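Local coordinates for probable Thioesterase (Bartonella henselae, PDB 3HM0), which probably hydrolyses acyl thioesters, perhaps of coenzyme A, as a tetrameric hotdog-fold member of the thioesterase superfamily, at residues L60-R65 and N109-K114; R65-F70 and V143-I148; F76-L81 and L90-R95. One frame throughout, in Å; residues are numbered along the deposited sequence.

Interaction 1: residues L60-R65 and N109-K114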
loop_
_atom_site.group_PDB
_atom_site.type_symbol
_atom_site.label_atom_id
_atom_site.label_comp_id
_atom_site.label_asym_id
_atom_site.label_seq_id
_atom_site.Cartn_x
_atom_site.Cartn_y
_atom_site.Cartn_z
ATOM N N LEU A 60 -4.261 7.564 6.378
ATOM C CA LEU A 60 -5.520 7.499 5.631
ATOM C C LEU A 60 -6.118 6.078 5.591
ATOM O O LEU A 60 -7.329 5.928 5.479
ATOM C CB LEU A 60 -5.379 8.036 4.210
ATOM C CG LEU A 60 -5.349 9.537 3.902
ATOM C CD1 LEU A 60 -4.022 10.202 4.327
ATOM C CD2 LEU A 60 -5.580 9.713 2.394
ATOM N N GLU A 61 -5.274 5.048 5.669
ATOM C CA GLU A 61 -5.780 3.673 5.783
ATOM C C GLU A 61 -6.440 3.475 7.117
ATOM O O GLU A 61 -7.522 2.887 7.184
ATOM C CB GLU A 61 -4.681 2.620 5.534
ATOM C CG GLU A 61 -4.336 2.533 4.047
ATOM C CD GLU A 61 -3.418 1.404 3.724
ATOM O OE1 GLU A 61 -3.282 0.504 4.567
ATOM O OE2 GLU A 61 -2.837 1.424 2.624
ATOM N N PHE A 62 -5.801 3.986 8.170
ATOM C CA PHE A 62 -6.362 3.916 9.512
ATOM C C PHE A 62 -7.688 4.688 9.610
ATOM O O PHE A 62 -8.658 4.193 10.185
ATOM C CB PHE A 62 -5.348 4.400 10.560
ATOM C CG PHE A 62 -4.126 3.499 10.719
ATOM C CD1 PHE A 62 -4.259 2.137 10.960
ATOM C CD2 PHE A 62 -2.842 4.034 10.677
ATOM C CE1 PHE A 62 -3.147 1.319 11.112
ATOM C CE2 PHE A 62 -1.710 3.211 10.849
ATOM C CZ PHE A 62 -1.874 1.850 11.052
ATOM N N PHE A 63 -7.750 5.884 9.023
ATOM C CA PHE A 63 -9.014 6.642 8.970
ATOM C C PHE A 63 -10.110 5.883 8.248
ATOM O O PHE A 63 -11.249 5.924 8.683
ATOM C CB PHE A 63 -8.830 8.002 8.286
ATOM C CG PHE A 63 -8.189 9.043 9.153
ATOM C CD1 PHE A 63 -8.668 9.286 10.451
ATOM C CD2 PHE A 63 -7.138 9.813 8.670
ATOM C CE1 PHE A 63 -8.097 10.278 11.272
ATOM C CE2 PHE A 63 -6.555 10.813 9.480
ATOM C CZ PHE A 63 -7.043 11.041 10.792
ATOM N N GLU A 64 -9.762 5.220 7.135
ATOM C CA GLU A 64 -10.688 4.350 6.399
ATOM C C GLU A 64 -11.249 3.200 7.280
ATOM O O GLU A 64 -12.443 2.917 7.234
ATOM C CB GLU A 64 -10.028 3.805 5.128
ATOM C CG GLU A 64 -10.987 3.239 4.063
ATOM C CD GLU A 64 -10.638 1.791 3.702
ATOM O OE1 GLU A 64 -9.586 1.549 3.070
ATOM O OE2 GLU A 64 -11.425 0.874 4.063
ATOM N N ARG A 65 -10.391 2.569 8.086
ATOM C CA ARG A 65 -10.820 1.573 9.086
ATOM C C ARG A 65 -11.863 2.138 10.047
ATOM O O ARG A 65 -12.849 1.469 10.369
ATOM C CB ARG A 65 -9.622 1.013 9.890
ATOM C CG ARG A 65 -8.632 0.236 9.032
ATOM C CD ARG A 65 -7.650 -0.576 9.860
ATOM N NE ARG A 65 -6.400 -0.723 9.108
ATOM C CZ ARG A 65 -5.273 -1.246 9.577
ATOM N NH1 ARG A 65 -4.201 -1.301 8.804
ATOM N NH2 ARG A 65 -5.213 -1.693 10.817
ATOM N N ASN A 109 2.984 1.092 18.276
ATOM C CA ASN A 109 1.977 1.896 18.990
ATOM C C ASN A 109 0.613 1.294 18.815
ATOM O O ASN A 109 0.310 0.722 17.763
ATOM C CB ASN A 109 1.873 3.322 18.467
ATOM C CG ASN A 109 2.926 4.253 19.034
ATOM O OD1 ASN A 109 2.950 5.435 18.667
ATOM N ND2 ASN A 109 3.820 3.736 19.910
ATOM N N LEU A 110 -0.204 1.429 19.853
ATOM C CA LEU A 110 -1.602 1.080 19.776
ATOM C C LEU A 110 -2.391 2.358 19.558
ATOM O O LEU A 110 -2.350 3.276 20.390
ATOM C CB LEU A 110 -2.051 0.378 21.043
ATOM C CG LEU A 110 -3.480 -0.165 21.002
ATOM C CD1 LEU A 110 -3.792 -0.927 19.706
ATOM C CD2 LEU A 110 -3.692 -1.062 22.231
ATOM N N LEU A 111 -3.084 2.421 18.420
ATOM C CA LEU A 111 -3.788 3.637 18.019
ATOM C C LEU A 111 -5.281 3.575 18.351
ATOM O O LEU A 111 -5.911 2.523 18.219
ATOM C CB LEU A 111 -3.583 3.939 16.515
ATOM C CG LEU A 111 -2.169 4.110 15.926
ATOM C CD1 LEU A 111 -2.242 4.400 14.446
ATOM C CD2 LEU A 111 -1.376 5.201 16.634
ATOM N N THR A 112 -5.816 4.713 18.795
ATOM C CA THR A 112 -7.249 4.924 18.970
ATOM C C THR A 112 -7.716 5.835 17.837
ATOM O O THR A 112 -7.149 6.919 17.626
ATOM C CB THR A 112 -7.541 5.591 20.329
ATOM O OG1 THR A 112 -6.925 4.832 21.371
ATOM C CG2 THR A 112 -9.028 5.709 20.590
ATOM N N ILE A 113 -8.715 5.364 17.091
ATOM C CA ILE A 113 -9.263 6.095 15.969
ATOM C C ILE A 113 -10.678 6.549 16.327
ATOM O O ILE A 113 -11.533 5.727 16.632
ATOM C CB ILE A 113 -9.288 5.235 14.672
ATOM C CG1 ILE A 113 -7.909 4.626 14.384
ATOM C CG2 ILE A 113 -9.767 6.066 13.463
ATOM C CD1 ILE A 113 -7.963 3.360 13.529
ATOM N N LYS A 114 -10.915 7.860 16.289
ATOM C CA LYS A 114 -12.216 8.421 16.651
ATOM C C LYS A 114 -12.954 8.985 15.442
ATOM O O LYS A 114 -12.427 9.801 14.693
ATOM C CB LYS A 114 -12.077 9.453 17.766
ATOM C CG LYS A 114 -11.517 8.837 19.033
ATOM C CD LYS A 114 -10.917 9.845 19.985
ATOM C CE LYS A 114 -11.911 10.255 21.056
ATOM N NZ LYS A 114 -12.269 9.101 21.959
#
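With CG anti to the carbonyl carbon (chi1 -67°), Phe62 swings its ring off helix 58-72 toward the strand, and Leu111, whose CG is likewise anti to its carbonyl carbon (chi1 -57°), sends one methyl out to meet it. Leu111 CD1 lies over one face of the ring in a CH-pi contact, 4.0 Å from the centroid of the Phe62 ring and 21° off the ring normal. It sits 3.8 Å from both Phe62 CD2 and Phe62 CE2, displaced toward that rim, and the two side chains cross at about a right angle. Two residues along the strand, Ile113 brings CD1 up to the helix backbone, 3.5 Å from Phe62 O and 4.1 Å from Phe62 CB. This is the core of a hotdog fold: an antiparallel sheet curls round one long helix, and alternate residues of strand 110-120 face that helix. Ile131 of the neighbouring strand 124-133 also touches Phe62, so side chains of two adjacent strands pack on the phenyl group. One turn later on the helix, Phe62 CE1 lies over one face of the Arg65 guanidinium, 3.4 Å above its plane and offset toward the rim, and Arg65 itself packs on Tyr44 of the second subunit.

Interaction 2: residues R65-F70 and V143-I148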
loop_
_atom_site.group_PDB
_atom_site.type_symbol
_atom_site.label_atom_id
_atom_site.label_comp_id
_atom_site.label_asym_id
_atom_site.label_seq_id
_atom_site.Cartn_x
_atom_site.Cartn_y
_atom_site.Cartn_z
ATOM N N ARG A 65 -10.391 2.569 8.086
ATOM C CA ARG A 65 -10.820 1.573 9.086
ATOM C C ARG A 65 -11.863 2.138 10.047
ATOM O O ARG A 65 -12.849 1.469 10.369
ATOM C CB ARG A 65 -9.622 1.013 9.890
ATOM C CG ARG A 65 -8.632 0.236 9.032
ATOM C CD ARG A 65 -7.650 -0.576 9.860
ATOM N NE ARG A 65 -6.400 -0.723 9.108
ATOM C CZ ARG A 65 -5.273 -1.246 9.577
ATOM N NH1 ARG A 65 -4.201 -1.301 8.804
ATOM N NH2 ARG A 65 -5.213 -1.693 10.817
ATOM N N GLY A 66 -11.638 3.370 10.495
ATOM C CA GLY A 66 -12.565 4.045 11.403
ATOM C C GLY A 66 -13.934 4.189 10.771
ATOM O O GLY A 66 -14.931 3.839 11.381
ATOM N N ARG A 67 -13.960 4.691 9.538
ATOM C CA ARG A 67 -15.190 4.913 8.794
ATOM C C ARG A 67 -15.895 3.605 8.503
ATOM O O ARG A 67 -17.078 3.502 8.747
ATOM C CB ARG A 67 -14.934 5.664 7.479
ATOM C CG ARG A 67 -14.201 6.986 7.676
ATOM C CD ARG A 67 -14.332 7.925 6.498
ATOM N NE ARG A 67 -13.729 7.371 5.294
ATOM C CZ ARG A 67 -12.445 7.492 4.985
ATOM N NH1 ARG A 67 -11.629 8.159 5.782
ATOM N NH2 ARG A 67 -11.970 6.939 3.867
ATOM N N SER A 68 -15.185 2.609 7.981
ATOM C CA SER A 68 -15.779 1.298 7.704
ATOM C C SER A 68 -16.392 0.643 8.944
ATOM O O SER A 68 -17.404 -0.044 8.840
ATOM C CB SER A 68 -14.744 0.339 7.116
ATOM O OG SER A 68 -14.403 0.672 5.798
ATOM N N GLU A 69 -15.761 0.841 10.097
ATOM C CA GLU A 69 -16.212 0.222 11.327
ATOM C C GLU A 69 -17.428 0.957 11.866
ATOM O O GLU A 69 -18.269 0.365 12.556
ATOM C CB GLU A 69 -15.105 0.170 12.394
ATOM C CG GLU A 69 -13.924 -0.763 12.079
ATOM C CD GLU A 69 -14.294 -2.241 11.972
ATOM O OE1 GLU A 69 -15.416 -2.613 12.351
ATOM O OE2 GLU A 69 -13.460 -3.043 11.499
ATOM N N PHE A 70 -17.504 2.249 11.554
ATOM C CA PHE A 70 -18.674 3.061 11.843
ATOM C C PHE A 70 -19.831 2.490 11.026
ATOM O O PHE A 70 -20.876 2.151 11.577
ATOM C CB PHE A 70 -18.389 4.512 11.450
ATOM C CG PHE A 70 -19.460 5.483 11.840
ATOM C CD1 PHE A 70 -19.327 6.251 12.995
ATOM C CD2 PHE A 70 -20.580 5.666 11.039
ATOM C CE1 PHE A 70 -20.306 7.179 13.363
ATOM C CE2 PHE A 70 -21.567 6.581 11.399
ATOM C CZ PHE A 70 -21.427 7.341 12.571
ATOM N N VAL A 143 -13.420 14.916 6.526
ATOM C CA VAL A 143 -13.587 14.124 5.330
ATOM C C VAL A 143 -14.977 14.349 4.787
ATOM O O VAL A 143 -15.949 14.362 5.542
ATOM C CB VAL A 143 -13.404 12.627 5.631
ATOM C CG1 VAL A 143 -13.086 11.906 4.381
ATOM C CG2 VAL A 143 -12.275 12.404 6.634
ATOM N N GLU A 144 -15.072 14.521 3.478
ATOM C CA GLU A 144 -16.351 14.556 2.788
ATOM C C GLU A 144 -16.557 13.293 1.935
ATOM O O GLU A 144 -15.749 12.982 1.056
ATOM C CB GLU A 144 -16.429 15.804 1.902
ATOM C CG GLU A 144 -17.833 16.109 1.393
ATOM C CD GLU A 144 -17.864 17.225 0.368
ATOM O OE1 GLU A 144 -17.294 18.321 0.635
ATOM O OE2 GLU A 144 -18.467 16.990 -0.710
ATOM N N ILE A 145 -17.664 12.598 2.170
ATOM C CA ILE A 145 -17.963 11.326 1.504
ATOM C C ILE A 145 -19.230 11.397 0.665
ATOM O O ILE A 145 -20.278 11.777 1.168
ATOM C CB ILE A 145 -18.172 10.210 2.551
ATOM C CG1 ILE A 145 -17.142 10.306 3.694
ATOM C CG2 ILE A 145 -18.201 8.845 1.893
ATOM C CD1 ILE A 145 -15.788 9.700 3.411
ATOM N N ALA A 146 -19.131 11.028 -0.604
ATOM C CA ALA A 146 -20.291 10.854 -1.472
ATOM C C ALA A 146 -20.556 9.369 -1.765
ATOM O O ALA A 146 -19.724 8.491 -1.456
ATOM C CB ALA A 146 -20.087 11.599 -2.780
ATOM N N LEU A 147 -21.701 9.100 -2.396
ATOM C CA LEU A 147 -22.145 7.748 -2.728
ATOM C C LEU A 147 -22.339 7.646 -4.231
ATOM O O LEU A 147 -23.108 8.417 -4.796
ATOM C CB LEU A 147 -23.465 7.435 -2.000
ATOM C CG LEU A 147 -24.012 6.002 -2.147
ATOM C CD1 LEU A 147 -23.016 4.986 -1.606
ATOM C CD2 LEU A 147 -25.398 5.815 -1.482
ATOM N N ILE A 148 -21.647 6.730 -4.895
ATOM C CA ILE A 148 -21.762 6.646 -6.348
ATOM C C ILE A 148 -22.005 5.236 -6.842
ATOM O O ILE A 148 -21.701 4.266 -6.147
ATOM C CB ILE A 148 -20.514 7.198 -7.075
ATOM C CG1 ILE A 148 -19.279 6.339 -6.777
ATOM C CG2 ILE A 148 -20.286 8.656 -6.741
ATOM C CD1 ILE A 148 -18.141 6.531 -7.778
#
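Segment 65-70 of helix 58-72 passes segment 143-148 of strand 136-149 with the CA atoms of Arg67 and Val143, the closest pair, 10.0 Å apart. Arg67 is the one residue of segment 65-70 that touches segment 143-148. Its CB is directed at the strand, and a bend at chi3 (-63°) turns the guanidinium aside, so that the flank of the chain rather than its tip meets Ile145. Ile145 CD1 is the methyl that touches, 3.6 Å from Arg67 NE and 3.8 Å from Arg67 CD, its approach to the guanidinium oblique. Val143 comes instead over one face: its CG1 stands 4.1 Å above the guanidinium plane, displaced toward the rim, and 4.3 Å from Arg67 NH1. Val143 and Ile145 are alternate residues on the helix-facing side of the sheet, as expected where a hotdog sheet wraps its central helix. Met127 and Val94 on the adjoining strands also pack on Arg67, as does His56 of the third subunit. Val143 and Ile145 give the buried guanidinium only van der Waals contact, so its orientation probably owes more to the hydrogen bond from Arg67 NH1 to Gln129 OE1.

Interaction 3: residues F76-L81 and L90-R95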
loop_
_atom_site.group_PDB
_atom_site.type_symbol
_atom_site.label_atom_id
_atom_site.label_comp_id
_atom_site.label_asym_id
_atom_site.label_seq_id
_atom_site.Cartn_x
_atom_site.Cartn_y
_atom_site.Cartn_z
ATOM N N PHE A 76 -24.934 -0.971 7.016
ATOM C CA PHE A 76 -24.674 -1.022 5.567
ATOM C C PHE A 76 -23.185 -1.143 5.191
ATOM O O PHE A 76 -22.557 -0.136 4.804
ATOM C CB PHE A 76 -25.330 0.175 4.860
ATOM N N ASN A 77 -22.622 -2.355 5.281
ATOM C CA ASN A 77 -21.205 -2.534 4.941
ATOM C C ASN A 77 -20.881 -2.358 3.445
ATOM O O ASN A 77 -21.789 -2.171 2.623
ATOM C CB ASN A 77 -20.638 -3.849 5.507
ATOM C CG ASN A 77 -20.923 -5.071 4.629
ATOM O OD1 ASN A 77 -21.470 -4.994 3.524
ATOM N ND2 ASN A 77 -20.531 -6.225 5.142
ATOM N N ASN A 78 -19.601 -2.422 3.094
ATOM C CA ASN A 78 -19.175 -2.151 1.723
ATOM C C ASN A 78 -19.608 -3.235 0.741
ATOM O O ASN A 78 -19.873 -2.960 -0.431
ATOM C CB ASN A 78 -17.652 -1.917 1.644
ATOM C CG ASN A 78 -17.226 -0.564 2.223
ATOM O OD1 ASN A 78 -17.796 0.480 1.899
ATOM N ND2 ASN A 78 -16.213 -0.586 3.085
ATOM N N THR A 79 -19.686 -4.467 1.240
ATOM C CA THR A 79 -20.190 -5.606 0.476
ATOM C C THR A 79 -21.691 -5.467 0.178
ATOM O O THR A 79 -22.130 -5.797 -0.926
ATOM C CB THR A 79 -19.943 -6.928 1.218
ATOM O OG1 THR A 79 -18.622 -6.921 1.777
ATOM C CG2 THR A 79 -20.095 -8.104 0.263
ATOM N N LEU A 80 -22.460 -4.970 1.147
ATOM C CA LEU A 80 -23.901 -4.807 0.967
ATOM C C LEU A 80 -24.217 -3.774 -0.102
ATOM O O LEU A 80 -24.944 -4.070 -1.060
ATOM C CB LEU A 80 -24.567 -4.419 2.276
ATOM C CG LEU A 80 -26.012 -4.883 2.455
ATOM C CD1 LEU A 80 -26.046 -6.332 2.967
ATOM C CD2 LEU A 80 -26.713 -3.939 3.428
ATOM N N LEU A 81 -23.636 -2.583 0.048
ATOM C CA LEU A 81 -23.724 -1.529 -0.962
ATOM C C LEU A 81 -23.207 -1.955 -2.341
ATOM O O LEU A 81 -23.807 -1.607 -3.375
ATOM C CB LEU A 81 -22.972 -0.286 -0.495
ATOM C CG LEU A 81 -23.474 0.261 0.845
ATOM C CD1 LEU A 81 -22.419 1.145 1.490
ATOM C CD2 LEU A 81 -24.797 0.998 0.688
ATOM N N LEU A 90 -23.196 0.186 -5.394
ATOM C CA LEU A 90 -22.980 1.510 -4.825
ATOM C C LEU A 90 -21.708 1.531 -4.014
ATOM O O LEU A 90 -21.410 0.570 -3.322
ATOM C CB LEU A 90 -24.182 1.943 -3.958
ATOM C CG LEU A 90 -25.499 2.186 -4.713
ATOM C CD1 LEU A 90 -26.695 2.319 -3.765
ATOM C CD2 LEU A 90 -25.390 3.397 -5.668
ATOM N N PHE A 91 -20.960 2.626 -4.107
ATOM C CA PHE A 91 -19.676 2.733 -3.429
ATOM C C PHE A 91 -19.554 4.097 -2.806
ATOM O O PHE A 91 -19.963 5.086 -3.387
ATOM C CB PHE A 91 -18.494 2.539 -4.394
ATOM C CG PHE A 91 -18.525 1.252 -5.186
ATOM C CD1 PHE A 91 -17.912 0.100 -4.697
ATOM C CD2 PHE A 91 -19.135 1.206 -6.430
ATOM C CE1 PHE A 91 -17.919 -1.096 -5.429
ATOM C CE2 PHE A 91 -19.162 0.026 -7.177
ATOM C CZ PHE A 91 -18.548 -1.135 -6.676
ATOM N N PHE A 92 -18.991 4.144 -1.607
ATOM C CA PHE A 92 -18.566 5.399 -1.025
ATOM C C PHE A 92 -17.352 5.958 -1.769
ATOM O O PHE A 92 -16.582 5.206 -2.393
ATOM C CB PHE A 92 -18.264 5.221 0.444
ATOM C CG PHE A 92 -19.482 5.104 1.284
ATOM C CD1 PHE A 92 -20.484 6.068 1.220
ATOM C CD2 PHE A 92 -19.640 4.036 2.152
ATOM C CE1 PHE A 92 -21.617 5.968 2.012
ATOM C CE2 PHE A 92 -20.772 3.939 2.959
ATOM C CZ PHE A 92 -21.755 4.896 2.892
ATOM N N VAL A 93 -17.223 7.283 -1.754
ATOM C CA VAL A 93 -16.088 7.951 -2.376
ATOM C C VAL A 93 -15.738 9.151 -1.528
ATOM O O VAL A 93 -16.619 9.921 -1.114
ATOM C CB VAL A 93 -16.393 8.430 -3.810
ATOM C CG1 VAL A 93 -15.165 9.109 -4.435
ATOM C CG2 VAL A 93 -16.812 7.263 -4.681
ATOM N N VAL A 94 -14.448 9.283 -1.249
ATOM C CA VAL A 94 -13.922 10.484 -0.644
ATOM C C VAL A 94 -13.923 11.584 -1.698
ATOM O O VAL A 94 -13.355 11.440 -2.789
ATOM C CB VAL A 94 -12.521 10.280 -0.055
ATOM C CG1 VAL A 94 -12.123 11.500 0.748
ATOM C CG2 VAL A 94 -12.503 9.039 0.844
ATOM N N ARG A 95 -14.595 12.676 -1.359
ATOM C CA ARG A 95 -14.664 13.826 -2.231
ATOM C C ARG A 95 -13.636 14.887 -1.854
ATOM O O ARG A 95 -12.949 15.448 -2.713
ATOM C CB ARG A 95 -16.068 14.395 -2.176
ATOM C CG ARG A 95 -17.016 13.694 -3.096
ATOM C CD ARG A 95 -16.745 14.093 -4.513
ATOM N NE ARG A 95 -17.455 13.188 -5.397
ATOM C CZ ARG A 95 -16.873 12.247 -6.124
ATOM N NH1 ARG A 95 -15.548 12.097 -6.100
ATOM N NH2 ARG A 95 -17.621 11.472 -6.890
HETATM O O HOH W 1 -18.199 1.475 -0.293
HETATM O O HOH W 2 -19.466 -0.582 -1.484
#
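Leu81 O accepts the backbone N-H of Leu90, 2.8 Å from Leu90 N, with an N-H...O angle of 140°, joining helix 78-83 to segment 90-95. The donor stands 44° out of the carbonyl plane, so the bond is not directed at a lone pair. Close by, Leu81 CB packs 3.3 Å from Leu90 O. Leu81 CB also lies 4.3 Å from Leu90 CB. Further into the contact, Leu81 CD1 approaches the Phe92 ring obliquely, reaching 3.6 Å from Phe92 CE2. Asn78 arrives at the ring's edge: its OD1 lies near the ring plane, 4.0 Å from Phe92 CD2, while the amide is turned 80° against the phenyl group. Two waters complete the seam. One donates to both Asn78 O and Leu90 O; the other takes the N-H of Phe92 at 3.1 Å from Phe92 N and donates to Asn78 OD1, though the latter separation is modelled too short to be trusted. At the start of the short helix Asn77 is the N-cap, its OD1 receiving Leu80 N at 2.6 Å. Helix 78-83 is thus pinned beside strand 90-101, one of the two outer strands of the hotdog sheet within this chain, and Phe92 also meets Leu71 of the long helix 58-72. Phe50 of the third subunit and Val45 of the second pack on Asn78, so the contact lies at subunit interfaces. The direct Leu90-to-Leu81 bond and the two waters tie backbone groups of helix and strand together, while Leu81 CD1 on Phe92 adds the apolar part of the contact.

Interactions 1 and 2 follow one another along helix 58-72, sharing Arg65, with centres about 13 Å apart; they touch where Ile113 CG2 lies 4.0 Å from Gly66 CA. Interaction 2 is closer to interaction 3, about 8 Å between centres, because strands 136-149 and 90-101 are neighbours in the sheet: Glu144 O and Arg95 N, 2.7 Å apart, probably form a hydrogen bond. Interactions 1 and 3 do not touch and lie on opposite sides of the chain's centre, about 19 Å between centres. Together they place both helices against one curved sheet. All three touch the second subunit; related hotdog thioesterases generally form their active sites between subunits, but no catalytic residue is established here.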